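Local atomic coordinates of serine racemase (Enterococcus faecalis, PDB entry 4ECL), a protein that belongs to the alanine racemase family and joins an alpha/beta TIM barrel to a second, mainly beta-stranded domain. Residues G221-G226 against L239-V244; S203-L208 against T231-K236; E32-V37 against V58-V63. One frame throughout, in Å; residues are numbered along the deposited sequence.

Interaction 1: residues G221-G226 against L239-V244; sequences GVALYG and LDLRPV. With SO4 (sulfate ion), chain G.
Gly226 O accepts a hydrogen bond of 2.7 Å from a water that also donates, over a longer 3.2 Å, to Leu241 O, so one solvent molecule ties the two chain segments together. A direct bond lies beside it: Val244 N donates to Tyr225 O at 3.2 Å, approaching from above the carbonyl plane, 41° out of it. Between these bonds Gly226 suits its place twice over. Its phi of 77° is easy for glycine, and with no side chain in the way Arg242 O comes within 3.3 Å of Gly226 CA in a CA-H...O contact. Apolar packing completes the join. Leu241 points at 221-226 and lays CD1 3.9 Å from Ala223 CB; a small alanine leaves room for that branched tip. Val244 turns CG2 over Tyr225 O, while the Tyr225 hydroxyl bonds to Val36 O and its ring stacks on His44. Asn19, of helix 13-25, binds both Leu224 O and Arg242 N from beside the contact. At the start of 221-226, Gly221 N and Val222 N each donate to the sulfate at 2.9 Å, to O2 and O3 respectively. The sulfate probably comes from the crystallisation liquor, but two amides holding an anion in the turn directly after strand 217-220, at the C-terminal end of a barrel strand, are consistent with the phosphate-type pockets of many TIM barrels.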
loop_
_atom_site.group_PDB
_atom_site.type_symbol
_atom_site.label_atom_id
_atom_site.label_comp_id
_atom_site.label_asym_id
_atom_site.label_seq_id
_atom_site.Cartn_x
_atom_site.Cartn_y
_atom_site.Cartn_z
ATOM N N GLY A 221 11.545 -15.895 3.915
ATOM C CA GLY A 221 10.606 -14.788 3.886
ATOM C C GLY A 221 9.389 -15.106 4.731
ATOM O O GLY A 221 9.426 -14.955 5.951
ATOM N N VAL A 222 8.312 -15.559 4.093
ATOM C CA VAL A 222 7.050 -15.777 4.802
ATOM C C VAL A 222 7.169 -16.691 6.024
ATOM O O VAL A 222 6.519 -16.440 7.036
ATOM C CB VAL A 222 5.926 -16.307 3.873
ATOM C CG1 VAL A 222 5.534 -15.254 2.859
ATOM C CG2 VAL A 222 6.354 -17.620 3.180
ATOM N N ALA A 223 7.998 -17.734 5.942
ATOM C CA ALA A 223 8.142 -18.660 7.062
ATOM C C ALA A 223 8.666 -17.935 8.292
ATOM O O ALA A 223 8.249 -18.219 9.418
ATOM C CB ALA A 223 9.066 -19.844 6.698
ATOM N N LEU A 224 9.585 -17.000 8.079
ATOM C CA LEU A 224 10.152 -16.248 9.187
ATOM C C LEU A 224 9.052 -15.487 9.937
ATOM O O LEU A 224 9.121 -15.298 11.158
ATOM C CB LEU A 224 11.200 -15.281 8.660
ATOM C CG LEU A 224 11.910 -14.382 9.666
ATOM C CD1 LEU A 224 12.846 -15.189 10.508
ATOM C CD2 LEU A 224 12.650 -13.244 8.966
ATOM N N TYR A 225 8.025 -15.079 9.205
ATOM C CA TYR A 225 6.947 -14.278 9.782
ATOM C C TYR A 225 5.779 -15.138 10.268
ATOM O O TYR A 225 4.763 -14.631 10.749
ATOM C CB TYR A 225 6.499 -13.206 8.779
ATOM C CG TYR A 225 7.655 -12.331 8.340
ATOM C CD1 TYR A 225 8.283 -11.480 9.244
ATOM C CD2 TYR A 225 8.135 -12.373 7.040
ATOM C CE1 TYR A 225 9.348 -10.681 8.863
ATOM C CE2 TYR A 225 9.201 -11.575 6.645
ATOM C CZ TYR A 225 9.802 -10.733 7.564
ATOM O OH TYR A 225 10.870 -9.942 7.190
ATOM N N GLY A 226 5.933 -16.448 10.139
ATOM C CA GLY A 226 5.014 -17.385 10.765
ATOM C C GLY A 226 3.707 -17.509 10.019
ATOM O O GLY A 226 2.680 -17.905 10.575
ATOM N N LEU A 239 6.857 -27.536 10.158
ATOM C CA LEU A 239 7.474 -26.815 11.256
ATOM C C LEU A 239 6.429 -26.103 12.104
ATOM O O LEU A 239 5.328 -25.787 11.638
ATOM C CB LEU A 239 8.489 -25.799 10.724
ATOM C CG LEU A 239 9.667 -26.394 9.946
ATOM C CD1 LEU A 239 10.649 -25.297 9.557
ATOM C CD2 LEU A 239 10.347 -27.465 10.780
ATOM N N ASP A 240 6.794 -25.850 13.355
ATOM C CA ASP A 240 5.938 -25.137 14.283
ATOM C C ASP A 240 6.253 -23.656 14.177
ATOM O O ASP A 240 7.088 -23.140 14.914
ATOM C CB ASP A 240 6.181 -25.638 15.711
ATOM C CG ASP A 240 5.276 -24.968 16.729
ATOM O OD1 ASP A 240 4.185 -24.501 16.336
ATOM O OD2 ASP A 240 5.655 -24.911 17.919
ATOM N N LEU A 241 5.598 -22.980 13.238
ATOM C CA LEU A 241 5.826 -21.553 13.017
ATOM C C LEU A 241 4.671 -20.732 13.598
ATOM O O LEU A 241 3.502 -21.122 13.502
ATOM C CB LEU A 241 5.996 -21.274 11.523
ATOM C CG LEU A 241 7.171 -22.025 10.903
ATOM C CD1 LEU A 241 7.125 -21.936 9.392
ATOM C CD2 LEU A 241 8.487 -21.480 11.453
ATOM N N ARG A 242 4.994 -19.608 14.224
ATOM C CA ARG A 242 3.965 -18.840 14.916
ATOM C C ARG A 242 3.839 -17.426 14.330
ATOM O O ARG A 242 4.851 -16.787 14.056
ATOM C CB ARG A 242 4.254 -18.807 16.414
ATOM C CG ARG A 242 4.284 -20.211 17.036
ATOM C CD ARG A 242 4.552 -20.198 18.527
ATOM N NE ARG A 242 4.665 -21.560 19.044
ATOM C CZ ARG A 242 5.332 -21.891 20.145
ATOM N NH1 ARG A 242 5.963 -20.962 20.854
ATOM N NH2 ARG A 242 5.380 -23.160 20.529
ATOM N N PRO A 243 2.594 -16.939 14.145
ATOM C CA PRO A 243 2.363 -15.638 13.493
ATOM C C PRO A 243 2.963 -14.483 14.289
ATOM O O PRO A 243 2.795 -14.405 15.513
ATOM C CB PRO A 243 0.833 -15.519 13.466
ATOM C CG PRO A 243 0.347 -16.433 14.554
ATOM C CD PRO A 243 1.336 -17.572 14.578
ATOM N N VAL A 244 3.671 -13.607 13.590
ATOM C CA VAL A 244 4.356 -12.485 14.217
ATOM C C VAL A 244 3.503 -11.208 14.229
ATOM O O VAL A 244 3.549 -10.421 15.188
ATOM C CB VAL A 244 5.703 -12.214 13.507
ATOM C CG1 VAL A 244 6.364 -10.944 14.039
ATOM C CG2 VAL A 244 6.633 -13.420 13.664
HETATM S S SO4 G . 9.590 -16.415 0.560
HETATM O O1 SO4 G . 10.487 -15.712 -0.364
HETATM O O2 SO4 G . 10.389 -17.085 1.587
HETATM O O3 SO4 G . 8.708 -15.425 1.173
HETATM O O4 SO4 G . 8.784 -17.380 -0.180
HETATM O O HOH W 1 1.119 -19.768 11.815
#

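Interaction 2: residues S203-L208 against T231-K236; sequences SSYGLL and TNDKTK. With SO4 (sulfate ion), chain G.
Thr235 pushes its methyl, CG2, into the angle between Leu208 and Tyr205. The methyl lies 3.8 Å from Leu208 CB and 3.9 Å from Leu208 CD1, and it meets the Tyr205 ring at the edge, near the ring plane, 3.9 Å from CE1. That last pair of side chains crosses at about a right angle. A chi1 of 49° sends Thr235 OG1 between its own backbone N and carbonyl carbon, where it bonds to Leu237 O, and leaves CG2 to face the helix. Threonine therefore serves both needs, a methyl for the apolar groove and a hydroxyl for its own loop. Beside the ring lies Asp233 OD2, 4.3 Å from Tyr205 CE1; this carboxylate oxygen is buried without a partner in the model, though the residue is poorly ordered. Farther out, Asn209 OD1 accepts from Lys236 N, and Leu208 pairs through its backbone with Leu237, fixing the loop at the end of helix 204-209. At the other end of that helix Ser204 binds sulfate O2 twice, from OG at 2.6 Å and from N at 3.1 Å, while Ser204 OG accepts from Gly221 N and Ala223 N. The helix thus offers an amide and a hydroxyl to an anion at its N-terminus, where its dipole would probably favour negative charge; along its flank it gives the loop mainly carbon, with polar links at its C-terminal end.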
loop_
_atom_site.group_PDB
_atom_site.type_symbol
_atom_site.label_atom_id
_atom_site.label_comp_id
_atom_site.label_asym_id
_atom_site.label_seq_id
_atom_site.Cartn_x
_atom_site.Cartn_y
_atom_site.Cartn_z
ATOM N N SER A 203 14.175 -20.586 -0.961
ATOM C CA SER A 203 13.411 -19.653 -0.161
ATOM C C SER A 203 12.620 -20.491 0.843
ATOM O O SER A 203 12.976 -21.652 1.064
ATOM C CB SER A 203 12.507 -18.807 -1.053
ATOM O OG SER A 203 13.297 -17.960 -1.863
ATOM N N SER A 204 11.563 -19.924 1.442
ATOM C CA SER A 204 10.788 -20.628 2.484
ATOM C C SER A 204 10.328 -22.026 2.074
ATOM O O SER A 204 10.546 -22.992 2.794
ATOM C CB SER A 204 9.550 -19.825 2.932
ATOM O OG SER A 204 9.894 -18.624 3.612
ATOM N N TYR A 205 9.659 -22.141 0.935
ATOM C CA TYR A 205 9.157 -23.448 0.524
ATOM C C TYR A 205 10.273 -24.387 0.026
ATOM O O TYR A 205 10.097 -25.610 -0.034
ATOM C CB TYR A 205 8.035 -23.295 -0.505
ATOM C CG TYR A 205 6.738 -22.824 0.112
ATOM C CD1 TYR A 205 5.876 -23.722 0.735
ATOM C CD2 TYR A 205 6.380 -21.485 0.083
ATOM C CE1 TYR A 205 4.680 -23.299 1.313
ATOM C CE2 TYR A 205 5.187 -21.048 0.654
ATOM C CZ TYR A 205 4.341 -21.959 1.269
ATOM O OH TYR A 205 3.154 -21.524 1.835
ATOM N N GLY A 206 11.419 -23.809 -0.316
ATOM C CA GLY A 206 12.577 -24.599 -0.714
ATOM C C GLY A 206 13.069 -25.409 0.469
ATOM O O GLY A 206 13.401 -26.595 0.345
ATOM N N LEU A 207 13.119 -24.753 1.624
ATOM C CA LEU A 207 13.416 -25.427 2.889
ATOM C C LEU A 207 12.330 -26.442 3.236
ATOM O O LEU A 207 12.623 -27.600 3.513
ATOM C CB LEU A 207 13.537 -24.410 4.029
ATOM C CG LEU A 207 13.727 -25.007 5.421
ATOM C CD1 LEU A 207 14.901 -26.007 5.450
ATOM C CD2 LEU A 207 13.940 -23.892 6.427
ATOM N N LEU A 208 11.074 -26.003 3.222
ATOM C CA LEU A 208 9.957 -26.853 3.643
ATOM C C LEU A 208 9.725 -28.063 2.745
ATOM O O LEU A 208 9.344 -29.133 3.227
ATOM C CB LEU A 208 8.656 -26.043 3.715
ATOM C CG LEU A 208 8.585 -24.895 4.716
ATOM C CD1 LEU A 208 7.224 -24.200 4.606
ATOM C CD2 LEU A 208 8.833 -25.402 6.129
ATOM N N THR A 231 -3.277 -21.474 2.443
ATOM C CA THR A 231 -3.744 -22.471 3.400
ATOM C C THR A 231 -4.597 -23.508 2.669
ATOM O O THR A 231 -5.471 -23.139 1.886
ATOM C CB THR A 231 -4.580 -21.813 4.533
ATOM O OG1 THR A 231 -5.378 -20.743 4.003
ATOM C CG2 THR A 231 -3.673 -21.265 5.628
ATOM N N ASN A 232 -4.345 -24.799 2.892
ATOM C CA ASN A 232 -3.259 -25.287 3.733
ATOM C C ASN A 232 -2.478 -26.382 3.009
ATOM O O ASN A 232 -2.925 -27.534 2.956
ATOM C CB ASN A 232 -3.807 -25.868 5.043
ATOM C CG ASN A 232 -4.571 -24.851 5.869
ATOM O OD1 ASN A 232 -3.994 -24.157 6.710
ATOM N ND2 ASN A 232 -5.877 -24.761 5.640
ATOM N N ASP A 233 -1.321 -26.036 2.450
ATOM C CA ASP A 233 -0.482 -27.041 1.800
ATOM C C ASP A 233 0.169 -27.954 2.827
ATOM O O ASP A 233 0.613 -27.494 3.885
ATOM C CB ASP A 233 0.610 -26.392 0.942
ATOM C CG ASP A 233 1.623 -27.410 0.414
ATOM O OD1 ASP A 233 1.202 -28.511 -0.007
ATOM O OD2 ASP A 233 2.841 -27.116 0.427
ATOM N N LYS A 234 0.223 -29.245 2.514
ATOM C CA LYS A 234 1.032 -30.173 3.290
ATOM C C LYS A 234 2.466 -30.159 2.767
ATOM O O LYS A 234 2.783 -30.830 1.782
ATOM C CB LYS A 234 0.464 -31.591 3.225
ATOM C CG LYS A 234 1.190 -32.577 4.130
ATOM C CD LYS A 234 0.208 -33.379 4.967
ATOM C CE LYS A 234 -0.736 -32.457 5.729
ATOM N NZ LYS A 234 -1.774 -33.219 6.479
ATOM N N THR A 235 3.322 -29.380 3.421
ATOM C CA THR A 235 4.732 -29.349 3.067
ATOM C C THR A 235 5.425 -30.614 3.565
ATOM O O THR A 235 4.890 -31.316 4.419
ATOM C CB THR A 235 5.428 -28.112 3.652
ATOM O OG1 THR A 235 5.107 -28.007 5.042
ATOM C CG2 THR A 235 4.976 -26.838 2.922
ATOM N N LYS A 236 6.608 -30.906 3.032
ATOM C CA LYS A 236 7.348 -32.093 3.441
ATOM C C LYS A 236 7.720 -31.995 4.916
ATOM O O LYS A 236 7.428 -32.894 5.694
ATOM C CB LYS A 236 8.594 -32.304 2.574
ATOM C CG LYS A 236 8.285 -32.700 1.138
ATOM C CD LYS A 236 7.299 -33.856 1.099
ATOM C CE LYS A 236 6.866 -34.181 -0.326
ATOM N NZ LYS A 236 5.767 -35.197 -0.357
HETATM S S SO4 G . 9.590 -16.415 0.560
HETATM O O1 SO4 G . 10.487 -15.712 -0.364
HETATM O O2 SO4 G . 10.389 -17.085 1.587
HETATM O O3 SO4 G . 8.708 -15.425 1.173
HETATM O O4 SO4 G . 8.784 -17.380 -0.180
#

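Interaction 3: residues E32-V37 against V58-V63; sequences ELMAVV and VSSFAV
Ala35 and Phe61 face the same way from neighbouring parallel strands of the TIM barrel, 32-36 and 60-63, joined through helices 38-42 and 46-55 in a beta-alpha-beta crossover. Ala35 CB sits 3.8 Å from Phe61 CD1, and Val37 CG1 meets that same ring atom at 4.1 Å, both coming obliquely to the ring. This face looks out to helix 46-55, whose Thr50 and Leu53 touch Phe61; the small alanine makes room for the bulky ring, which fills the layer between strand and helix. Val58 CG1 adds an apolar neighbour, bordering both Ala35 CB and the tip of Leu33. The other face, with Met34, Ser60, Val36 and Ala62, turns into the barrel. Selenomethionine Met34 leaves the strand extended, CG anti to the backbone N (chi1 -175°), and passes SE 3.9 Å from Ala62 CB before bending at chi3 to bring CE beside Ser60 OG, a hydroxyl that bonds to Glu80. Alanine at position 62 suits this space, since a long side chain lies across it. Three backbone bonds hold the strands in parallel register: Ala35 N to Ser60 O, Ala62 N to Ala35 O, and Val37 N to Ala62 O, the last nearly along the C=O axis. Where the pairing gives out, a water donates to Leu33 O and Glu32 OE2 and accepts from Ser59 N. Glu32 reaches across in an extended chain to Ser59, whose OG donates to Glu32 OE2 at 2.8 Å from above the carboxylate plane, 45° out of it.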
loop_
_atom_site.group_PDB
_atom_site.type_symbol
_atom_site.label_atom_id
_atom_site.label_comp_id
_atom_site.label_asym_id
_atom_site.label_seq_id
_atom_site.Cartn_x
_atom_site.Cartn_y
_atom_site.Cartn_z
ATOM N N GLU A 32 23.332 -21.035 6.795
ATOM C CA GLU A 32 22.967 -19.825 7.518
ATOM C C GLU A 32 21.594 -19.278 7.108
ATOM O O GLU A 32 21.207 -19.314 5.936
ATOM C CB GLU A 32 24.050 -18.762 7.326
ATOM C CG GLU A 32 24.058 -17.698 8.392
ATOM C CD GLU A 32 25.070 -16.606 8.113
ATOM O OE1 GLU A 32 26.064 -16.882 7.399
ATOM O OE2 GLU A 32 24.863 -15.470 8.599
ATOM N N LEU A 33 20.855 -18.785 8.091
ATOM C CA LEU A 33 19.568 -18.167 7.828
ATOM C C LEU A 33 19.781 -16.784 7.208
ATOM O O LEU A 33 20.435 -15.922 7.802
ATOM C CB LEU A 33 18.751 -18.086 9.134
ATOM C CG LEU A 33 17.275 -17.716 9.009
ATOM C CD1 LEU A 33 16.471 -18.255 10.202
ATOM C CD2 LEU A 33 17.098 -16.197 8.885
HETATM N N MSE A 34 19.255 -16.583 5.998
HETATM C CA MSE A 34 19.269 -15.244 5.398
HETATM C C MSE A 34 17.872 -14.643 5.479
HETATM O O MSE A 34 16.957 -15.043 4.747
HETATM C CB MSE A 34 19.754 -15.259 3.942
HETATM C CG MSE A 34 19.881 -13.856 3.363
HETATM SE SE MSE A 34 20.518 -13.789 1.525
HETATM C CE MSE A 34 22.441 -13.959 1.842
ATOM N N ALA A 35 17.707 -13.689 6.387
ATOM C CA ALA A 35 16.393 -13.162 6.659
ATOM C C ALA A 35 16.038 -12.166 5.560
ATOM O O ALA A 35 16.748 -11.183 5.337
ATOM C CB ALA A 35 16.369 -12.504 8.027
ATOM N N VAL A 36 14.944 -12.439 4.862
ATOM C CA VAL A 36 14.499 -11.568 3.793
ATOM C C VAL A 36 13.638 -10.451 4.393
ATOM O O VAL A 36 12.511 -10.704 4.845
ATOM C CB VAL A 36 13.680 -12.366 2.779
ATOM C CG1 VAL A 36 13.177 -11.450 1.663
ATOM C CG2 VAL A 36 14.527 -13.506 2.214
ATOM N N VAL A 37 14.165 -9.225 4.420
ATOM C CA VAL A 37 13.475 -8.131 5.116
ATOM C C VAL A 37 13.030 -6.997 4.180
ATOM O O VAL A 37 12.788 -5.874 4.619
ATOM C CB VAL A 37 14.333 -7.571 6.280
ATOM C CG1 VAL A 37 14.462 -8.618 7.394
ATOM C CG2 VAL A 37 15.719 -7.143 5.799
ATOM N N VAL A 58 20.848 -13.471 14.107
ATOM C CA VAL A 58 20.804 -13.552 12.649
ATOM C C VAL A 58 21.915 -12.657 12.118
ATOM O O VAL A 58 22.047 -11.510 12.548
ATOM C CB VAL A 58 19.449 -13.086 12.090
ATOM C CG1 VAL A 58 19.486 -13.011 10.566
ATOM C CG2 VAL A 58 18.323 -14.000 12.576
ATOM N N SER A 59 22.726 -13.182 11.202
ATOM C CA SER A 59 23.880 -12.437 10.709
ATOM C C SER A 59 23.926 -12.293 9.182
ATOM O O SER A 59 24.993 -12.099 8.598
ATOM C CB SER A 59 25.160 -13.090 11.218
ATOM O OG SER A 59 25.030 -14.500 11.173
ATOM N N SER A 60 22.761 -12.384 8.549
ATOM C CA SER A 60 22.641 -12.247 7.100
ATOM C C SER A 60 21.241 -11.772 6.692
ATOM O O SER A 60 20.234 -12.361 7.102
ATOM C CB SER A 60 22.960 -13.585 6.431
ATOM O OG SER A 60 23.158 -13.433 5.041
ATOM N N PHE A 61 21.182 -10.716 5.880
ATOM C CA PHE A 61 19.906 -10.120 5.454
ATOM C C PHE A 61 19.843 -9.905 3.936
ATOM O O PHE A 61 20.861 -9.639 3.293
ATOM C CB PHE A 61 19.654 -8.784 6.186
ATOM C CG PHE A 61 19.613 -8.929 7.677
ATOM C CD1 PHE A 61 18.443 -9.289 8.315
ATOM C CD2 PHE A 61 20.765 -8.775 8.430
ATOM C CE1 PHE A 61 18.416 -9.471 9.685
ATOM C CE2 PHE A 61 20.751 -8.954 9.798
ATOM C CZ PHE A 61 19.572 -9.299 10.429
ATOM N N ALA A 62 18.638 -10.030 3.382
ATOM C CA ALA A 62 18.377 -9.754 1.972
ATOM C C ALA A 62 17.354 -8.619 1.854
ATOM O O ALA A 62 16.346 -8.614 2.563
ATOM C CB ALA A 62 17.845 -10.994 1.296
ATOM N N VAL A 63 17.610 -7.664 0.960
ATOM C CA VAL A 63 16.660 -6.590 0.686
ATOM C C VAL A 63 16.440 -6.515 -0.809
ATOM O O VAL A 63 17.197 -7.112 -1.575
ATOM C CB VAL A 63 17.195 -5.235 1.146
ATOM C CG1 VAL A 63 17.113 -5.122 2.658
ATOM C CG2 VAL A 63 18.622 -5.053 0.670
HETATM O O HOH W 2 22.054 -15.835 9.982
#

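Interaction 3 is buried barrel core, two adjacent strands locked by regular backbone bonds and apolar side chains with a polar, water-bridged end, whereas interactions 1 and 2 are partly buried and join irregular loop to a turn or a short helix. Interactions 1 and 2 share the long connection between strands 217-220 and 245-257, and they meet at the sulfate, where Ser204 and the amides of 221-226 grip the same anion; Leu239 also packs on Leu208. Interaction 1 also borders interaction 3, with Leu224 packing on Ala35. Interactions 2 and 3 do not touch. Across the segments, interaction 1 mixes water, amide and methyl contacts, while interaction 2 relies chiefly on carbon packing.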